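Local coordinates for protein mannitol dehydrogenase (Helicobacter pylori, PDB 3TWO) that probably reduces cinnamaldehydes to cinnamyl alcohols, and oxidises the alcohols in reverse, with NADP(H) as cofactor and a bound zinc ion at its active site, at residues R24-D35 / M129-E140; S190-A198 / F305-E314. All blocks are in the same frame, centred on the assembly; numbering follows the deposited sequence.

Overall arrangement
The two contacts sit in the two halves of a zinc-dependent alcohol dehydrogenase. Contact 1 (24-35 with 129-140) pairs two antiparallel strands in the GroES-like domain, whereas contact 2 (190-198 with 305-314) packs a helix of the nucleotide-binding domain against the chain that leaves helix 296-308. Their centres lie 28 Å apart and their nearest atoms about 14 Å, so neither touches the other, and contact 1 closes before contact 2 opens along the sequence. Contact 2 lies near the cofactor: the side chain of Met191 is about 8 Å from a bound NADPH and about 11 Å from a zinc ion. In contact 1, Gly130 is about 11 Å from a zinc ion.

Contact 1 of 2, residues R24-D35 / M129-E140; sequences RHAVGPRDVLID and MGGYSNNIVVDE
The carbonyl oxygen of Met129 is gripped by both terminal nitrogens of Arg24. Arg24 NH1 reaches Met129 O at 2.8 Å with an N-H...O angle of 159°, and Arg24 NH2 reaches the same oxygen at 3.2 Å, both from one face of the carbonyl plane. Weak bonds also run along the edge, from Arg24 NE and NH2 to Asn135 O and from Arg24 NH2 to Gly130 O. Ile136 CG1 lies 3.6 Å above the guanidinium plane, over one face, and together with the edge bonds it fixes the tilt and rotation of the group. The Arg24 chain, extended from CG to NE (chi3 173°), carries the group there.

Val137 sets its CB over the face of the His25 ring, a CH-pi contact 4.2 Å from the centroid; a stacked His123 also packs on that ring. Along strands 31-35 and 135-139 the pairing is antiparallel: Ile34 N bonds to Ile136 O at 2.8 Å and 173°, and Val32 N to Val138 O also at 2.8 Å. Ile34 and Ile136 share one face with Val32 and Val138; Leu33 and Val137 lie on the other. Glu140 N bonds at 2.9 Å to Arg30 O, part of the type I turn Gly28 to Asp31. Strand 65-73 also pairs with strand 31-40, placing this antiparallel pair, with 93 residues between its segments, within the beta core of the GroES-like domain of zinc-dependent alcohol dehydrogenases.

Contact 2 of 2, residues S190-A198 / F305-E314; sequences SMAVKYAVA and FSIKHNIYPE
Lys194 runs nearly extended through chi2 and chi3 and then bends at chi4 (-92°), which swings NZ onto the backbone beyond helix 296-308, while Ile311 holds CG2 anti to its own backbone N (CG1 at chi1 -62°) and faces the helix with that methyl. Lys194 NZ donates to Tyr312 O at 2.6 Å, nearly in line with the carbonyl, the C=O...N angle being 165°. The same nitrogen forms a salt bridge with Glu314 OE2 at 3.3 Å, whose hydrogen bond is weak, the two side chains crossing at about a right angle. One ammonium group therefore ties down two points of the 312-314 backbone and side chain.

Next to the lysine along the helix, Ile311 packs between Lys194, Tyr195 and Ala198: its CG2 lies 3.7 Å from Tyr195 CE2 and about as close to Lys194 CB, and its CD1 reaches Ala198 CB at 3.6 Å. Helix 296-308 ends in a Schellman motif, which turns the chain so that Ile311 faces helix 187-198, with Asn310 at positive phi as the C-prime residue and Ile311 N bonded to Ser306 O. Helix 187-198 follows the glycine-rich turn of the Rossmann-type domain, and its inner face, through Val193 and Ala196, packs on strands 179-183 and 202-206.

Met191 is bent at chi2 and chi3, and its sulfur rests 3.6 Å from Pro313 CD. Tyr195 CD2 meets the edge of the Phe305 ring, 4.1 Å from Phe305 CE2. The Tyr195 ring is also packed edge-to-face with Tyr166 of helix 158-171.

Contact 1 of 2, residues R24-D35 / M129-E140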
# COMPACT_ATOMS: atom_id res chain seq x y z
N ARG B 24 36.80 -3.08 18.78
CA ARG B 24 35.64 -3.96 18.49
C ARG B 24 35.80 -5.27 19.25
O ARG B 24 36.89 -5.58 19.72
CB ARG B 24 35.61 -4.27 17.00
CG ARG B 24 35.46 -3.06 16.10
CD ARG B 24 35.57 -3.47 14.63
NE ARG B 24 35.27 -2.39 13.67
CZ ARG B 24 34.06 -1.86 13.39
NH1 ARG B 24 32.96 -2.24 14.06
NH2 ARG B 24 33.96 -0.94 12.42
N HIS B 25 34.71 -6.04 19.35
CA HIS B 25 34.80 -7.39 19.94
C HIS B 25 35.88 -8.30 19.29
O HIS B 25 36.18 -8.21 18.09
CB HIS B 25 33.42 -8.09 19.95
CG HIS B 25 32.93 -8.53 18.60
ND1 HIS B 25 31.90 -7.87 17.92
CD2 HIS B 25 33.24 -9.62 17.84
CE1 HIS B 25 31.63 -8.52 16.80
NE2 HIS B 25 32.42 -9.59 16.73
N ALA B 26 36.45 -9.17 20.12
CA ALA B 26 37.40 -10.20 19.71
C ALA B 26 36.80 -11.05 18.59
O ALA B 26 35.57 -11.18 18.46
CB ALA B 26 37.76 -11.10 20.93
N VAL B 27 37.68 -11.62 17.77
CA VAL B 27 37.29 -12.56 16.72
C VAL B 27 36.84 -13.89 17.32
O VAL B 27 37.65 -14.64 17.82
CB VAL B 27 38.46 -12.79 15.73
CG1 VAL B 27 37.98 -13.61 14.57
CG2 VAL B 27 39.06 -11.42 15.24
N GLY B 28 35.54 -14.18 17.26
CA GLY B 28 35.00 -15.36 17.91
C GLY B 28 35.19 -16.51 16.94
O GLY B 28 35.59 -16.29 15.81
N PRO B 29 34.89 -17.75 17.36
CA PRO B 29 35.28 -18.87 16.47
C PRO B 29 34.58 -18.85 15.11
O PRO B 29 35.13 -19.40 14.17
CB PRO B 29 34.92 -20.12 17.30
CG PRO B 29 33.87 -19.66 18.22
CD PRO B 29 34.21 -18.23 18.57
N ARG B 30 33.42 -18.17 15.01
CA ARG B 30 32.72 -18.01 13.72
C ARG B 30 32.86 -16.64 13.05
O ARG B 30 32.18 -16.37 12.06
CB ARG B 30 31.21 -18.25 13.87
CG ARG B 30 30.75 -19.62 14.28
CD ARG B 30 30.85 -20.62 13.14
NE ARG B 30 31.85 -21.58 13.51
CZ ARG B 30 31.60 -22.83 13.91
NH1 ARG B 30 30.35 -23.30 13.94
NH2 ARG B 30 32.61 -23.61 14.27
N ASP B 31 33.69 -15.75 13.60
CA ASP B 31 33.86 -14.38 13.06
C ASP B 31 34.97 -14.34 12.02
O ASP B 31 35.86 -15.21 11.98
CB ASP B 31 34.24 -13.39 14.18
CG ASP B 31 33.11 -13.13 15.17
OD1 ASP B 31 31.93 -13.21 14.78
OD2 ASP B 31 33.42 -12.83 16.36
N VAL B 32 34.95 -13.29 11.21
CA VAL B 32 36.11 -12.89 10.41
C VAL B 32 36.42 -11.41 10.65
O VAL B 32 35.52 -10.61 10.92
CB VAL B 32 35.85 -13.09 8.89
CG1 VAL B 32 35.50 -14.55 8.64
CG2 VAL B 32 34.71 -12.15 8.36
N LEU B 33 37.70 -11.09 10.58
CA LEU B 33 38.25 -9.74 10.71
C LEU B 33 38.55 -9.27 9.30
O LEU B 33 39.33 -9.90 8.58
CB LEU B 33 39.57 -9.78 11.50
CG LEU B 33 40.46 -8.54 11.56
CD1 LEU B 33 39.65 -7.35 11.93
CD2 LEU B 33 41.69 -8.76 12.54
N ILE B 34 37.91 -8.18 8.90
CA ILE B 34 38.02 -7.65 7.58
C ILE B 34 38.75 -6.34 7.65
O ILE B 34 38.38 -5.46 8.46
CB ILE B 34 36.61 -7.43 7.00
CG1 ILE B 34 35.89 -8.80 6.80
CG2 ILE B 34 36.69 -6.56 5.74
CD1 ILE B 34 34.36 -8.73 6.53
N ASP B 35 39.79 -6.20 6.85
CA ASP B 35 40.41 -4.91 6.59
C ASP B 35 39.58 -4.19 5.54
O ASP B 35 39.40 -4.72 4.44
CB ASP B 35 41.83 -5.07 6.01
CG ASP B 35 42.90 -4.91 7.06
OD1 ASP B 35 42.66 -5.21 8.24
OD2 ASP B 35 44.02 -4.47 6.68
N MET B 129 29.78 -0.30 15.47
CA MET B 129 30.44 0.79 14.73
C MET B 129 30.51 0.40 13.27
O MET B 129 30.82 -0.74 12.96
CB MET B 129 31.86 1.03 15.23
CG MET B 129 31.95 1.57 16.69
SD MET B 129 31.07 3.14 16.89
CE MET B 129 29.84 2.72 18.11
N GLY B 130 30.29 1.35 12.38
CA GLY B 130 30.15 1.06 10.96
C GLY B 130 31.42 1.02 10.13
O GLY B 130 32.55 0.78 10.65
N GLY B 131 31.23 1.32 8.85
CA GLY B 131 32.22 1.11 7.84
C GLY B 131 33.16 2.26 7.57
O GLY B 131 34.13 2.06 6.83
N TYR B 132 32.93 3.46 8.17
CA TYR B 132 33.94 4.56 8.01
C TYR B 132 35.15 4.30 8.92
O TYR B 132 35.45 5.11 9.77
CB TYR B 132 33.40 5.98 8.35
CG TYR B 132 32.19 6.50 7.62
CD1 TYR B 132 31.67 5.85 6.47
CD2 TYR B 132 31.57 7.65 8.05
CE1 TYR B 132 30.51 6.35 5.80
CE2 TYR B 132 30.41 8.20 7.34
CZ TYR B 132 29.89 7.53 6.25
OH TYR B 132 28.74 8.03 5.64
N SER B 133 35.80 3.17 8.76
CA SER B 133 36.82 2.74 9.72
C SER B 133 37.75 1.77 9.01
O SER B 133 37.46 1.35 7.87
CB SER B 133 36.15 2.04 10.91
OG SER B 133 35.53 0.81 10.55
N ASN B 134 38.83 1.35 9.68
CA ASN B 134 39.86 0.58 8.99
C ASN B 134 39.61 -0.92 9.02
O ASN B 134 40.26 -1.67 8.29
CB ASN B 134 41.28 0.91 9.52
CG ASN B 134 41.49 0.56 11.01
OD1 ASN B 134 42.63 0.40 11.48
ND2 ASN B 134 40.41 0.46 11.74
N ASN B 135 38.69 -1.37 9.89
CA ASN B 135 38.42 -2.80 9.95
C ASN B 135 37.05 -3.02 10.56
O ASN B 135 36.45 -2.07 11.08
CB ASN B 135 39.54 -3.54 10.75
CG ASN B 135 39.60 -3.13 12.21
OD1 ASN B 135 38.57 -2.91 12.86
ND2 ASN B 135 40.83 -3.07 12.77
N ILE B 136 36.59 -4.27 10.53
CA ILE B 136 35.30 -4.63 11.10
C ILE B 136 35.36 -6.14 11.37
O ILE B 136 36.09 -6.89 10.64
CB ILE B 136 34.10 -4.23 10.19
CG1 ILE B 136 32.78 -4.28 10.98
CG2 ILE B 136 33.99 -5.10 8.94
CD1 ILE B 136 31.60 -3.73 10.25
N VAL B 137 34.66 -6.57 12.43
CA VAL B 137 34.62 -8.00 12.83
C VAL B 137 33.19 -8.50 12.63
O VAL B 137 32.29 -7.98 13.28
CB VAL B 137 35.08 -8.21 14.34
CG1 VAL B 137 35.10 -9.69 14.73
CG2 VAL B 137 36.45 -7.60 14.59
N VAL B 138 32.97 -9.47 11.74
CA VAL B 138 31.63 -9.89 11.36
C VAL B 138 31.47 -11.42 11.43
O VAL B 138 32.36 -12.15 10.95
CB VAL B 138 31.29 -9.41 9.92
CG1 VAL B 138 29.85 -9.75 9.57
CG2 VAL B 138 31.51 -7.90 9.78
N ASP B 139 30.36 -11.89 12.03
CA ASP B 139 29.97 -13.32 11.98
C ASP B 139 29.95 -13.76 10.48
O ASP B 139 29.41 -13.03 9.63
CB ASP B 139 28.59 -13.53 12.61
CG ASP B 139 28.16 -15.01 12.61
OD1 ASP B 139 27.86 -15.53 11.53
OD2 ASP B 139 28.12 -15.67 13.68
N GLU B 140 30.56 -14.91 10.18
CA GLU B 140 30.76 -15.33 8.77
C GLU B 140 29.51 -15.47 7.91
O GLU B 140 29.63 -15.44 6.67
CB GLU B 140 31.56 -16.65 8.67
CG GLU B 140 30.98 -17.76 9.51
CD GLU B 140 31.43 -19.13 9.07
OE1 GLU B 140 30.91 -20.13 9.64
OE2 GLU B 140 32.28 -19.22 8.15

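Contact 2 of 2, residues S190-A198 / F305-E314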
# COMPACT_ATOMS: atom_id res chain seq x y z
N SER B 190 20.15 5.71 -9.29
CA SER B 190 20.96 5.24 -10.42
C SER B 190 21.15 3.71 -10.42
O SER B 190 21.17 3.09 -11.49
CB SER B 190 22.33 5.95 -10.43
OG SER B 190 23.05 5.57 -9.29
N MET B 191 21.33 3.07 -9.26
CA MET B 191 21.31 1.57 -9.27
C MET B 191 19.97 1.00 -9.81
O MET B 191 19.96 0.03 -10.61
CB MET B 191 21.61 0.99 -7.87
CG MET B 191 23.05 1.18 -7.44
SD MET B 191 24.25 0.76 -8.72
CE MET B 191 24.01 -0.98 -9.05
N ALA B 192 18.85 1.57 -9.35
CA ALA B 192 17.46 1.12 -9.80
C ALA B 192 17.35 1.26 -11.31
O ALA B 192 16.88 0.36 -12.02
CB ALA B 192 16.37 2.01 -9.18
N VAL B 193 17.78 2.43 -11.80
CA VAL B 193 17.86 2.66 -13.25
C VAL B 193 18.68 1.58 -14.01
O VAL B 193 18.20 1.01 -14.98
CB VAL B 193 18.39 4.08 -13.58
CG1 VAL B 193 18.76 4.16 -15.13
CG2 VAL B 193 17.34 5.14 -13.26
N LYS B 194 19.90 1.29 -13.55
CA LYS B 194 20.73 0.30 -14.21
C LYS B 194 20.12 -1.09 -14.20
O LYS B 194 20.11 -1.76 -15.24
CB LYS B 194 22.14 0.26 -13.62
CG LYS B 194 22.90 1.56 -13.93
CD LYS B 194 23.95 1.85 -12.85
CE LYS B 194 24.99 2.85 -13.32
NZ LYS B 194 26.12 2.12 -13.91
N TYR B 195 19.63 -1.53 -13.05
CA TYR B 195 19.02 -2.85 -12.97
C TYR B 195 17.79 -2.90 -13.87
O TYR B 195 17.63 -3.84 -14.61
CB TYR B 195 18.63 -3.23 -11.50
CG TYR B 195 19.84 -3.50 -10.61
CD1 TYR B 195 19.93 -2.96 -9.30
CD2 TYR B 195 20.88 -4.32 -11.06
CE1 TYR B 195 21.03 -3.18 -8.50
CE2 TYR B 195 21.96 -4.59 -10.26
CZ TYR B 195 22.05 -4.00 -8.98
OH TYR B 195 23.18 -4.27 -8.22
N ALA B 196 16.91 -1.90 -13.78
CA ALA B 196 15.65 -1.97 -14.61
C ALA B 196 15.94 -1.99 -16.08
O ALA B 196 15.34 -2.76 -16.80
CB ALA B 196 14.65 -0.87 -14.26
N VAL B 197 16.91 -1.18 -16.52
CA VAL B 197 17.32 -1.24 -17.92
C VAL B 197 17.91 -2.62 -18.27
O VAL B 197 17.53 -3.20 -19.28
CB VAL B 197 18.41 -0.18 -18.28
CG1 VAL B 197 18.92 -0.37 -19.81
CG2 VAL B 197 17.90 1.20 -18.07
N ALA B 198 18.81 -3.16 -17.45
CA ALA B 198 19.37 -4.51 -17.70
C ALA B 198 18.25 -5.58 -17.71
O ALA B 198 18.41 -6.61 -18.34
CB ALA B 198 20.40 -4.85 -16.64
N PHE B 305 25.28 -11.22 -9.63
CA PHE B 305 24.63 -10.79 -10.84
C PHE B 305 25.35 -9.54 -11.37
O PHE B 305 25.66 -9.44 -12.55
CB PHE B 305 23.15 -10.43 -10.52
CG PHE B 305 22.37 -9.88 -11.70
CD1 PHE B 305 21.88 -10.73 -12.69
CD2 PHE B 305 22.06 -8.53 -11.79
CE1 PHE B 305 21.11 -10.22 -13.80
CE2 PHE B 305 21.28 -8.01 -12.86
CZ PHE B 305 20.82 -8.86 -13.87
N SER B 306 25.63 -8.60 -10.45
CA SER B 306 26.12 -7.29 -10.80
C SER B 306 27.52 -7.43 -11.34
O SER B 306 27.90 -6.77 -12.30
CB SER B 306 26.06 -6.36 -9.58
OG SER B 306 24.72 -6.30 -9.11
N ILE B 307 28.29 -8.34 -10.77
CA ILE B 307 29.65 -8.48 -11.23
C ILE B 307 29.64 -9.18 -12.59
O ILE B 307 30.37 -8.79 -13.51
CB ILE B 307 30.51 -9.25 -10.25
CG1 ILE B 307 30.90 -8.33 -9.10
CG2 ILE B 307 31.76 -9.94 -10.98
CD1 ILE B 307 31.47 -9.13 -7.83
N LYS B 308 28.81 -10.21 -12.70
CA LYS B 308 28.66 -10.91 -13.97
C LYS B 308 28.29 -9.99 -15.15
O LYS B 308 28.87 -10.09 -16.24
CB LYS B 308 27.59 -12.01 -13.86
CG LYS B 308 27.55 -12.85 -15.14
CD LYS B 308 26.29 -13.63 -15.22
CE LYS B 308 26.42 -14.79 -16.20
NZ LYS B 308 25.11 -15.53 -16.16
N HIS B 309 27.30 -9.11 -14.97
CA HIS B 309 26.83 -8.27 -16.06
C HIS B 309 27.49 -6.89 -16.08
O HIS B 309 27.10 -6.01 -16.86
CB HIS B 309 25.30 -8.19 -16.01
CG HIS B 309 24.66 -9.51 -16.29
ND1 HIS B 309 24.02 -10.25 -15.33
CD2 HIS B 309 24.69 -10.28 -17.40
CE1 HIS B 309 23.61 -11.39 -15.85
NE2 HIS B 309 24.02 -11.44 -17.10
N ASN B 310 28.50 -6.71 -15.22
CA ASN B 310 29.19 -5.41 -15.16
C ASN B 310 28.23 -4.23 -14.94
O ASN B 310 28.27 -3.24 -15.64
CB ASN B 310 30.07 -5.19 -16.40
CG ASN B 310 31.45 -4.65 -16.04
OD1 ASN B 310 32.45 -5.43 -15.88
ND2 ASN B 310 31.54 -3.36 -15.91
N ILE B 311 27.38 -4.37 -13.94
CA ILE B 311 26.46 -3.35 -13.51
C ILE B 311 26.97 -2.80 -12.17
O ILE B 311 26.87 -3.46 -11.13
CB ILE B 311 25.08 -3.97 -13.30
CG1 ILE B 311 24.57 -4.54 -14.61
CG2 ILE B 311 24.09 -2.93 -12.78
CD1 ILE B 311 23.21 -5.35 -14.49
N TYR B 312 27.55 -1.59 -12.22
CA TYR B 312 28.14 -0.97 -11.07
C TYR B 312 27.63 0.45 -10.84
O TYR B 312 27.28 1.16 -11.80
CB TYR B 312 29.64 -0.91 -11.25
CG TYR B 312 30.32 -2.25 -11.22
CD1 TYR B 312 30.88 -2.81 -12.39
CD2 TYR B 312 30.42 -2.96 -10.02
CE1 TYR B 312 31.57 -4.07 -12.35
CE2 TYR B 312 31.10 -4.17 -9.97
CZ TYR B 312 31.67 -4.71 -11.13
OH TYR B 312 32.30 -5.91 -10.99
N PRO B 313 27.57 0.87 -9.55
CA PRO B 313 27.34 2.31 -9.25
C PRO B 313 28.37 3.23 -9.89
O PRO B 313 29.56 2.87 -10.14
CB PRO B 313 27.50 2.40 -7.72
CG PRO B 313 28.32 1.15 -7.36
CD PRO B 313 27.81 0.08 -8.32
N GLU B 314 27.89 4.42 -10.19
CA GLU B 314 28.69 5.57 -10.59
C GLU B 314 29.23 6.15 -9.28
O GLU B 314 28.46 6.57 -8.40
CB GLU B 314 27.75 6.60 -11.20
CG GLU B 314 27.01 6.13 -12.41
CD GLU B 314 27.99 5.93 -13.51
OE1 GLU B 314 28.74 6.90 -13.77
OE2 GLU B 314 28.04 4.81 -14.09